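Local coordinates for protein HTPA Reductase (Selaginella moellendorffii, PDB 5U5I) that probably reduces 4-hydroxy-tetrahydrodipicolinate to tetrahydrodipicolinate with NADH or NADPH, the last step toward that intermediate in lysine biosynthesis, at residues Asp78-Ala83 with Met101-Gly106; Ala84-Ala89 with Arg108-Asp113; Ile123-Met128 with Tyr266-Val271. One frame throughout, in Å; residues are numbered along the deposited sequence. Where two conformers were deposited one is given.

Interaction 1 of 3, residues Asp78-Ala83 with Met101-Gly106; sequences DYTLPA and MGTTGG. With NAD (nicotinamide-adenine-dinucleotide), chain E.
Gly102 N lies over one face of the Tyr79 ring, toward its rim, and Gly102 CA comes 3.4 Å from Tyr79 CE1; any CB there would run into the ring, while Tyr79 OH is tied to Thr246. The cofactor is read by main chain and hydroxyl: the carboxamide N7N of NAD donates to Gly102 O at 3.0 Å, and Thr104 OG1 shares a 2.6 Å hydrogen bond with ribose O2D. Between these two residues, Thr103 OG1 donates a hydrogen bond to Asp78 OD1, 2.7 Å away and nearly in line with its C-O bond, and accepts an almost straight one from Thr80 N at 2.8 Å. Thr80 OG1 donates to the same OD1 from the syn side, 23° out of the carboxylate plane, so two hydroxyls grip one oxygen. Asp78 can offer that oxygen because its CG stands anti to the backbone N (chi1 -170°); OD2 goes to Tyr92 and Asn88. The Asp78 carbonyl receives Gly102 N at 3.0 Å, with a weaker bond from Thr103 N. With two threonine hydroxyls and the Asn88 amide donating to it, and Tyr92 OH also bonded, buried Asp78 is probably held as the anion, a second-shell brace for the NAD pocket.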
# COMPACT_ATOMS: atom_id res chain seq x y z
N ASP B 78 3.00 -1.82 -28.98
CA ASP B 78 1.92 -0.95 -29.45
C ASP B 78 1.64 0.19 -28.47
O ASP B 78 1.14 -0.04 -27.33
CB ASP B 78 0.66 -1.81 -29.66
CG ASP B 78 -0.46 -1.06 -30.38
OD1 ASP B 78 -0.98 -0.03 -29.87
OD2 ASP B 78 -0.86 -1.53 -31.45
N TYR B 79 2.03 1.40 -28.88
CA TYR B 79 1.64 2.64 -28.23
C TYR B 79 1.11 3.55 -29.32
O TYR B 79 1.85 4.34 -29.93
CB TYR B 79 2.83 3.28 -27.50
CG TYR B 79 3.17 2.61 -26.19
CD1 TYR B 79 2.49 2.94 -25.01
CD2 TYR B 79 4.20 1.68 -26.10
CE1 TYR B 79 2.81 2.36 -23.80
CE2 TYR B 79 4.52 1.08 -24.88
CZ TYR B 79 3.82 1.43 -23.73
OH TYR B 79 4.14 0.84 -22.51
N THR B 80 -0.19 3.42 -29.56
CA THR B 80 -0.86 4.13 -30.64
C THR B 80 -1.95 5.02 -30.03
O THR B 80 -1.62 5.90 -29.23
CB THR B 80 -1.37 3.14 -31.72
OG1 THR B 80 -2.16 2.11 -31.12
CG2 THR B 80 -0.21 2.49 -32.43
N LEU B 81 -3.21 4.82 -30.39
CA LEU B 81 -4.30 5.63 -29.85
C LEU B 81 -5.47 4.68 -29.53
O LEU B 81 -5.56 3.61 -30.12
CB LEU B 81 -4.75 6.69 -30.87
CG LEU B 81 -3.81 7.88 -31.15
CD1 LEU B 81 -4.40 8.80 -32.21
CD2 LEU B 81 -3.51 8.70 -29.91
N PRO B 82 -6.36 5.08 -28.59
CA PRO B 82 -7.54 4.29 -28.21
C PRO B 82 -8.41 3.77 -29.37
O PRO B 82 -8.89 2.64 -29.30
CB PRO B 82 -8.36 5.27 -27.36
CG PRO B 82 -7.33 6.17 -26.75
CD PRO B 82 -6.24 6.31 -27.77
N ALA B 83 -8.60 4.58 -30.41
CA ALA B 83 -9.38 4.18 -31.58
C ALA B 83 -8.76 3.01 -32.34
O ALA B 83 -9.45 2.38 -33.15
CB ALA B 83 -9.59 5.35 -32.54
N MSE B 101 1.08 -4.42 -25.48
CA MSE B 101 0.30 -3.23 -25.70
C MSE B 101 0.10 -2.37 -24.49
O MSE B 101 -0.54 -2.78 -23.51
CB MSE B 101 -1.08 -3.58 -26.19
CG MSE B 101 -1.63 -2.23 -26.63
SE MSE B 101 -3.28 -2.54 -27.50
CE MSE B 101 -2.78 -3.63 -29.07
N GLY B 102 0.60 -1.14 -24.58
CA GLY B 102 0.44 -0.13 -23.53
C GLY B 102 -0.63 0.91 -23.86
O GLY B 102 -1.06 1.64 -22.98
N THR B 103 -1.10 0.96 -25.10
CA THR B 103 -2.15 1.89 -25.50
C THR B 103 -3.35 1.73 -24.58
O THR B 103 -3.76 0.60 -24.30
CB THR B 103 -2.59 1.64 -26.96
OG1 THR B 103 -1.46 1.62 -27.80
CG2 THR B 103 -3.51 2.72 -27.44
N THR B 104 -3.90 2.85 -24.13
CA THR B 104 -5.06 2.84 -23.24
C THR B 104 -6.34 3.01 -24.06
O THR B 104 -6.29 3.25 -25.27
CB THR B 104 -4.95 3.97 -22.19
OG1 THR B 104 -4.83 5.23 -22.84
CG2 THR B 104 -3.74 3.76 -21.30
N GLY B 105 -7.48 2.85 -23.39
CA GLY B 105 -8.77 2.94 -24.06
C GLY B 105 -9.08 1.73 -24.91
O GLY B 105 -8.43 0.69 -24.80
N GLY B 106 -10.10 1.87 -25.77
CA GLY B 106 -10.70 0.72 -26.45
C GLY B 106 -11.57 -0.12 -25.51
O GLY B 106 -11.68 0.16 -24.30
PA NAD E . 0.87 10.25 -29.18
O1A NAD E . -0.36 10.85 -29.82
O2A NAD E . 2.05 11.11 -28.84
O5B NAD E . 1.37 9.02 -30.08
C5B NAD E . 0.44 8.07 -30.58
C4B NAD E . 0.77 7.78 -32.03
O4B NAD E . -0.01 6.67 -32.50
C3B NAD E . 0.50 8.93 -32.99
O3B NAD E . 1.74 9.34 -33.58
C2B NAD E . -0.47 8.35 -34.02
O2B NAD E . -0.23 8.80 -35.35
C1B NAD E . -0.22 6.86 -33.90
N9A NAD E . -1.29 5.95 -34.36
C8A NAD E . -2.62 6.14 -34.27
N7A NAD E . -3.29 5.08 -34.79
C5A NAD E . -2.38 4.20 -35.22
C6A NAD E . -2.42 2.88 -35.88
N6A NAD E . -3.61 2.30 -36.17
N1A NAD E . -1.24 2.29 -36.15
C2A NAD E . -0.06 2.86 -35.87
N3A NAD E . 0.05 4.07 -35.28
C4A NAD E . -1.06 4.77 -34.94
O3 NAD E . 0.33 9.52 -27.84
PN NAD E . 1.30 9.07 -26.63
O1N NAD E . 1.46 10.29 -25.77
O2N NAD E . 2.52 8.38 -27.18
O5D NAD E . 0.37 7.97 -25.92
C5D NAD E . -0.07 6.88 -26.73
C4D NAD E . -0.93 5.92 -25.95
O4D NAD E . -0.15 5.33 -24.89
C3D NAD E . -2.11 6.63 -25.31
O3D NAD E . -3.26 5.79 -25.42
C2D NAD E . -1.70 6.80 -23.85
O2D NAD E . -2.80 6.82 -22.96
C1D NAD E . -0.86 5.54 -23.65
N1N NAD E . 0.10 5.55 -22.54
C2N NAD E . 0.28 4.37 -21.93
C3N NAD E . 1.17 4.20 -20.88
C7N NAD E . 1.35 2.87 -20.21
O7N NAD E . 2.21 2.77 -19.35
N7N NAD E . 0.62 1.78 -20.52
C4N NAD E . 1.89 5.31 -20.46
C5N NAD E . 1.70 6.54 -21.09
C6N NAD E . 0.80 6.63 -22.15

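Interaction 2 of 3, residues Ala84-Ala89 with Arg108-Asp113; sequences AVNDNA and REKLLD. With NAD (nicotinamide-adenine-dinucleotide), chain E.
An unusually tight methyl pair marks this contact: Ala89 CB and Leu111 CD1 stand only 3.4 Å apart, closer than normal van der Waals distance. The two helices run almost parallel here, 7° between their directions and 9.5 Å between their axes, and Leu111 reaches between them. With its CG anti to the backbone N (chi1 167°), Leu111 extends both branches across, CD1 to Ala89 and CD2 to Val85 CG1 at 3.7 Å, its side chain crossing that of Val85 at about a right angle. CD2 also lies over the centre of one guanidinium face of Arg108, 3.4 Å above the plane, while NH1 of that arginine bonds to the carbonyls of Thr103 and Gly105. Nearer the surface, the Asn86 amide leans over the start of helix 108-118: ND2 lies 3.8 Å from Lys110 CG, and OD1 accepts from Asp107 N. On the cofactor side, Asn88 holds Asp78 through ND2 and sets OD1 3.6 Å from adenine N6A, beside the Ala84 methyl. A leucine in place of Asn88 would probably leave Asp78 OD2 without one of its donors and take a polar neighbour from the adenine amino group. Such side-by-side helices, each following a parallel strand, belong to the Rossmann-type fold of the DapB N-terminal domain.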
# COMPACT_ATOMS: atom_id res chain seq x y z
N ALA B 84 -7.49 2.71 -32.08
CA ALA B 84 -6.77 1.62 -32.75
C ALA B 84 -6.61 0.33 -31.92
O ALA B 84 -6.21 -0.70 -32.47
CB ALA B 84 -5.40 2.11 -33.19
N VAL B 85 -6.93 0.37 -30.62
CA VAL B 85 -6.65 -0.74 -29.69
C VAL B 85 -7.20 -2.07 -30.20
O VAL B 85 -6.45 -3.01 -30.46
CB VAL B 85 -7.23 -0.43 -28.29
CG1 VAL B 85 -7.29 -1.68 -27.40
CG2 VAL B 85 -6.39 0.64 -27.62
N ASN B 86 -8.52 -2.14 -30.37
CA ASN B 86 -9.18 -3.39 -30.73
C ASN B 86 -8.80 -3.86 -32.14
O ASN B 86 -8.49 -5.03 -32.31
CB ASN B 86 -10.69 -3.27 -30.54
CG ASN B 86 -11.09 -3.10 -29.07
OD1 ASN B 86 -11.56 -2.03 -28.66
ND2 ASN B 86 -10.89 -4.15 -28.27
N ASP B 87 -8.79 -2.94 -33.12
CA ASP B 87 -8.38 -3.31 -34.49
C ASP B 87 -6.95 -3.85 -34.51
O ASP B 87 -6.71 -4.91 -35.08
CB ASP B 87 -8.52 -2.13 -35.46
CG ASP B 87 -8.14 -2.50 -36.89
OD1 ASP B 87 -8.98 -3.06 -37.62
OD2 ASP B 87 -6.99 -2.23 -37.29
N ASN B 88 -6.02 -3.13 -33.87
CA ASN B 88 -4.61 -3.57 -33.83
C ASN B 88 -4.44 -4.92 -33.14
O ASN B 88 -3.72 -5.79 -33.65
CB ASN B 88 -3.70 -2.53 -33.16
CG ASN B 88 -3.46 -1.31 -34.03
OD1 ASN B 88 -4.02 -1.16 -35.10
ND2 ASN B 88 -2.61 -0.41 -33.54
N ALA B 89 -5.11 -5.10 -32.00
CA ALA B 89 -5.04 -6.37 -31.26
C ALA B 89 -5.59 -7.53 -32.08
O ALA B 89 -5.00 -8.61 -32.12
CB ALA B 89 -5.78 -6.25 -29.92
N ARG B 108 -11.75 -2.94 -23.41
CA ARG B 108 -10.74 -3.72 -22.69
C ARG B 108 -11.11 -5.21 -22.61
O ARG B 108 -10.27 -6.07 -22.85
CB ARG B 108 -10.50 -3.15 -21.27
CG ARG B 108 -10.09 -1.67 -21.21
CD ARG B 108 -8.96 -1.30 -22.19
NE ARG B 108 -7.69 -1.90 -21.80
CZ ARG B 108 -6.51 -1.62 -22.34
NH1 ARG B 108 -6.40 -0.75 -23.37
NH2 ARG B 108 -5.42 -2.23 -21.86
N GLU B 109 -12.38 -5.50 -22.30
CA GLU B 109 -12.86 -6.89 -22.24
C GLU B 109 -12.70 -7.62 -23.59
O GLU B 109 -12.28 -8.76 -23.63
CB GLU B 109 -14.31 -6.95 -21.74
N LYS B 110 -13.03 -6.93 -24.68
CA LYS B 110 -12.86 -7.47 -26.04
C LYS B 110 -11.36 -7.66 -26.38
O LYS B 110 -10.99 -8.64 -27.02
CB LYS B 110 -13.57 -6.55 -27.04
CG LYS B 110 -13.47 -6.90 -28.51
CD LYS B 110 -14.49 -7.93 -28.95
CE LYS B 110 -14.39 -8.12 -30.46
NZ LYS B 110 -15.26 -9.22 -30.94
N LEU B 111 -10.52 -6.74 -25.93
CA LEU B 111 -9.07 -6.83 -26.11
C LEU B 111 -8.48 -8.10 -25.46
O LEU B 111 -7.72 -8.85 -26.10
CB LEU B 111 -8.41 -5.55 -25.58
CG LEU B 111 -6.91 -5.43 -25.34
CD1 LEU B 111 -6.12 -5.58 -26.62
CD2 LEU B 111 -6.63 -4.08 -24.66
N LEU B 112 -8.85 -8.34 -24.20
CA LEU B 112 -8.33 -9.49 -23.45
C LEU B 112 -8.87 -10.81 -24.01
O LEU B 112 -8.11 -11.77 -24.18
CB LEU B 112 -8.66 -9.38 -21.95
CG LEU B 112 -8.13 -8.15 -21.19
CD1 LEU B 112 -8.53 -8.19 -19.72
CD2 LEU B 112 -6.62 -8.02 -21.32
N ASP B 113 -10.17 -10.83 -24.31
CA ASP B 113 -10.84 -11.99 -24.90
C ASP B 113 -10.19 -12.48 -26.20
O ASP B 113 -10.00 -13.68 -26.37
CB ASP B 113 -12.32 -11.69 -25.15
CG ASP B 113 -13.14 -12.94 -25.47
OD1 ASP B 113 -13.19 -13.86 -24.62
OD2 ASP B 113 -13.74 -13.01 -26.57
PA NAD E . 0.87 10.25 -29.18
O1A NAD E . -0.36 10.85 -29.82
O2A NAD E . 2.05 11.11 -28.84
O5B NAD E . 1.37 9.02 -30.08
C5B NAD E . 0.44 8.07 -30.58
C4B NAD E . 0.77 7.78 -32.03
O4B NAD E . -0.01 6.67 -32.50
C3B NAD E . 0.50 8.93 -32.99
O3B NAD E . 1.74 9.34 -33.58
C2B NAD E . -0.47 8.35 -34.02
O2B NAD E . -0.23 8.80 -35.35
C1B NAD E . -0.22 6.86 -33.90
N9A NAD E . -1.29 5.95 -34.36
C8A NAD E . -2.62 6.14 -34.27
N7A NAD E . -3.29 5.08 -34.79
C5A NAD E . -2.38 4.20 -35.22
C6A NAD E . -2.42 2.88 -35.88
N6A NAD E . -3.61 2.30 -36.17
N1A NAD E . -1.24 2.29 -36.15
C2A NAD E . -0.06 2.86 -35.87
N3A NAD E . 0.05 4.07 -35.28
C4A NAD E . -1.06 4.77 -34.94
O3 NAD E . 0.33 9.52 -27.84
PN NAD E . 1.30 9.07 -26.63
O1N NAD E . 1.46 10.29 -25.77
O2N NAD E . 2.52 8.38 -27.18
O5D NAD E . 0.37 7.97 -25.92
C5D NAD E . -0.07 6.88 -26.73
C4D NAD E . -0.93 5.92 -25.95
O4D NAD E . -0.15 5.33 -24.89
C3D NAD E . -2.11 6.63 -25.31
O3D NAD E . -3.26 5.79 -25.42
C2D NAD E . -1.70 6.80 -23.85
O2D NAD E . -2.80 6.82 -22.96
C1D NAD E . -0.86 5.54 -23.65
N1N NAD E . 0.10 5.55 -22.54
C2N NAD E . 0.28 4.37 -21.93
C3N NAD E . 1.17 4.20 -20.88
C7N NAD E . 1.35 2.87 -20.21
O7N NAD E . 2.21 2.77 -19.35
N7N NAD E . 0.62 1.78 -20.52
C4N NAD E . 1.89 5.31 -20.46
C5N NAD E . 1.70 6.54 -21.09
C6N NAD E . 0.80 6.63 -22.15

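Interaction 3 of 3, residues Ile123-Met128 with Tyr266-Val271; sequences IIAPQM and YNMIDV. With NAD (nicotinamide-adenine-dinucleotide), chain E.
Ile123 and Tyr266 pair as parallel strands, adding strand 265-266 to the edge of the Rossmann-type sheet, so that a piece from near the C terminus completes the nucleotide-binding domain. Between these segments one backbone hydrogen bond forms, Ile124 N to Tyr266 O at 3.1 Å; Ser122 bonds to Tyr266 as well. Ile123 CA approaches the Tyr266 O at 3.2 Å in a CA-H...O contact.

Capping comes next. Asn267 is the N-cap of helix 268-274: its OD1 accepts from Asp270 N, nearly in line with the C=O bond, and weakly from Ile269 N. Asp270 OD2 takes Asn267 N in return, on the anti side, which completes a capping box at the start of the helix, right after the strand.

Apolar contacts fill the corner. Ile123 lays CG1 against Tyr266 CB, 3.8 Å apart, and CD1 meets Val271 CG2 at 4.0 Å with the two side chains crossing at about a right angle. Met268 CG lies a tight 3.5 Å from Ala125 CB; beyond it this selenomethionine bends at chi2 and chi3, which sets the course of SE and CE.

Toward the cofactor, Met128 N donates to the nicotinamide carboxamide oxygen O7N at 2.7 Å. CB and CG of Met128, also selenomethionine, lie against the carboxamide, and beyond them its SE meets Met268 SE at 3.5 Å.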
# COMPACT_ATOMS: atom_id res chain seq x y z
N ILE B 123 1.29 -9.26 -23.57
CA ILE B 123 1.24 -8.50 -22.34
C ILE B 123 0.39 -7.28 -22.63
O ILE B 123 0.74 -6.46 -23.49
CB ILE B 123 2.63 -8.07 -21.86
CG1 ILE B 123 3.40 -9.28 -21.36
CG2 ILE B 123 2.51 -7.03 -20.74
CD1 ILE B 123 4.87 -9.02 -21.15
N ILE B 124 -0.70 -7.15 -21.89
CA ILE B 124 -1.62 -6.05 -22.06
C ILE B 124 -1.75 -5.36 -20.71
O ILE B 124 -2.15 -5.98 -19.73
CB ILE B 124 -2.98 -6.53 -22.62
CG1 ILE B 124 -2.76 -7.19 -24.00
CG2 ILE B 124 -3.93 -5.36 -22.76
CD1 ILE B 124 -3.97 -7.89 -24.59
N ALA B 125 -1.35 -4.10 -20.66
CA ALA B 125 -1.43 -3.33 -19.44
C ALA B 125 -1.59 -1.85 -19.75
O ALA B 125 -0.77 -1.31 -20.47
CB ALA B 125 -0.18 -3.57 -18.63
N PRO B 126 -2.61 -1.18 -19.19
CA PRO B 126 -2.72 0.28 -19.39
C PRO B 126 -1.73 1.11 -18.53
O PRO B 126 -1.72 2.34 -18.62
CB PRO B 126 -4.16 0.57 -19.00
CG PRO B 126 -4.45 -0.44 -17.93
CD PRO B 126 -3.66 -1.68 -18.28
N GLN B 127 -0.92 0.45 -17.70
CA GLN B 127 0.11 1.11 -16.89
C GLN B 127 1.36 0.23 -16.90
O GLN B 127 1.39 -0.83 -16.27
CB GLN B 127 -0.43 1.35 -15.47
CG GLN B 127 0.59 1.76 -14.42
CD GLN B 127 1.29 3.07 -14.72
OE1 GLN B 127 2.29 3.11 -15.44
NE2 GLN B 127 0.78 4.16 -14.13
N MSE B 128 2.38 0.66 -17.64
CA MSE B 128 3.60 -0.11 -17.78
C MSE B 128 4.68 0.32 -16.82
O MSE B 128 5.70 -0.34 -16.73
CB MSE B 128 4.05 -0.05 -19.24
CG MSE B 128 2.99 -0.80 -20.04
SE MSE B 128 3.69 -2.57 -20.44
CE MSE B 128 2.41 -2.91 -21.90
N TYR B 266 -0.43 -12.29 -20.45
CA TYR B 266 0.16 -11.79 -19.21
C TYR B 266 -0.17 -10.31 -19.00
O TYR B 266 -0.61 -9.61 -19.93
CB TYR B 266 1.68 -11.98 -19.25
CG TYR B 266 2.15 -13.42 -19.34
CD1 TYR B 266 2.26 -14.06 -20.57
CD2 TYR B 266 2.51 -14.14 -18.20
CE1 TYR B 266 2.69 -15.37 -20.66
CE2 TYR B 266 2.95 -15.46 -18.28
CZ TYR B 266 3.04 -16.06 -19.53
OH TYR B 266 3.47 -17.36 -19.64
N ASN B 267 0.01 -9.85 -17.76
CA ASN B 267 -0.05 -8.43 -17.42
C ASN B 267 1.23 -8.03 -16.65
O ASN B 267 2.13 -8.85 -16.53
CB ASN B 267 -1.35 -8.10 -16.67
CG ASN B 267 -1.46 -8.82 -15.34
OD1 ASN B 267 -0.46 -9.19 -14.73
ND2 ASN B 267 -2.70 -9.02 -14.88
N MSE B 268 1.31 -6.79 -16.16
CA MSE B 268 2.52 -6.31 -15.44
C MSE B 268 2.72 -6.90 -14.07
O MSE B 268 3.84 -6.86 -13.55
CB MSE B 268 2.52 -4.79 -15.29
CG MSE B 268 2.61 -4.10 -16.65
SE MSE B 268 4.28 -4.51 -17.64
CE MSE B 268 5.53 -4.16 -16.14
N ILE B 269 1.65 -7.44 -13.47
CA ILE B 269 1.76 -8.17 -12.20
C ILE B 269 2.61 -9.42 -12.42
O ILE B 269 3.53 -9.70 -11.64
CB ILE B 269 0.37 -8.59 -11.63
CG1 ILE B 269 -0.51 -7.37 -11.32
CG2 ILE B 269 0.52 -9.45 -10.39
CD1 ILE B 269 -0.07 -6.55 -10.14
N ASP B 270 2.31 -10.15 -13.50
CA ASP B 270 3.10 -11.31 -13.88
C ASP B 270 4.56 -10.91 -14.11
O ASP B 270 5.47 -11.60 -13.68
CB ASP B 270 2.53 -11.99 -15.14
CG ASP B 270 1.12 -12.56 -14.94
OD1 ASP B 270 0.90 -13.34 -13.96
OD2 ASP B 270 0.24 -12.26 -15.78
N VAL B 271 4.79 -9.76 -14.75
CA VAL B 271 6.15 -9.28 -15.00
C VAL B 271 6.86 -8.97 -13.68
O VAL B 271 8.01 -9.37 -13.49
CB VAL B 271 6.19 -8.04 -15.91
CG1 VAL B 271 7.61 -7.53 -16.07
CG2 VAL B 271 5.57 -8.34 -17.27
PA NAD E . 0.87 10.25 -29.18
O1A NAD E . -0.36 10.85 -29.82
O2A NAD E . 2.05 11.11 -28.84
O5B NAD E . 1.37 9.02 -30.08
C5B NAD E . 0.44 8.07 -30.58
C4B NAD E . 0.77 7.78 -32.03
O4B NAD E . -0.01 6.67 -32.50
C3B NAD E . 0.50 8.93 -32.99
O3B NAD E . 1.74 9.34 -33.58
C2B NAD E . -0.47 8.35 -34.02
O2B NAD E . -0.23 8.80 -35.35
C1B NAD E . -0.22 6.86 -33.90
N9A NAD E . -1.29 5.95 -34.36
C8A NAD E . -2.62 6.14 -34.27
N7A NAD E . -3.29 5.08 -34.79
C5A NAD E . -2.38 4.20 -35.22
C6A NAD E . -2.42 2.88 -35.88
N6A NAD E . -3.61 2.30 -36.17
N1A NAD E . -1.24 2.29 -36.15
C2A NAD E . -0.06 2.86 -35.87
N3A NAD E . 0.05 4.07 -35.28
C4A NAD E . -1.06 4.77 -34.94
O3 NAD E . 0.33 9.52 -27.84
PN NAD E . 1.30 9.07 -26.63
O1N NAD E . 1.46 10.29 -25.77
O2N NAD E . 2.52 8.38 -27.18
O5D NAD E . 0.37 7.97 -25.92
C5D NAD E . -0.07 6.88 -26.73
C4D NAD E . -0.93 5.92 -25.95
O4D NAD E . -0.15 5.33 -24.89
C3D NAD E . -2.11 6.63 -25.31
O3D NAD E . -3.26 5.79 -25.42
C2D NAD E . -1.70 6.80 -23.85
O2D NAD E . -2.80 6.82 -22.96
C1D NAD E . -0.86 5.54 -23.65
N1N NAD E . 0.10 5.55 -22.54
C2N NAD E . 0.28 4.37 -21.93
C3N NAD E . 1.17 4.20 -20.88
C7N NAD E . 1.35 2.87 -20.21
O7N NAD E . 2.21 2.77 -19.35
N7N NAD E . 0.62 1.78 -20.52
C4N NAD E . 1.89 5.31 -20.46
C5N NAD E . 1.70 6.54 -21.09
C6N NAD E . 0.80 6.63 -22.15

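How the interactions relate
From the N terminus, strand 75-78 leads into loop 78-83 and helix 85-94, and strand 99-101 into loop 101-106 and helix 108-118. Interaction 1 closes the chain between the two loops and interaction 2 between the two helices; their segments alternate, so the contacts cross, and at their border Val85 packs on the carbonyls of Thr104 and Gly105. Interaction 3 follows in series: it opens at strand 122-124, paired with Met101 of interaction 1, and its segments are 138 residues apart at their nearest ends, Met128 and Tyr266, with most of the C-terminal half of the chain between them. Leu111 packs on Ile124, tying interaction 2 to the sheet. All three touch NAD, from adenine to nicotinamide.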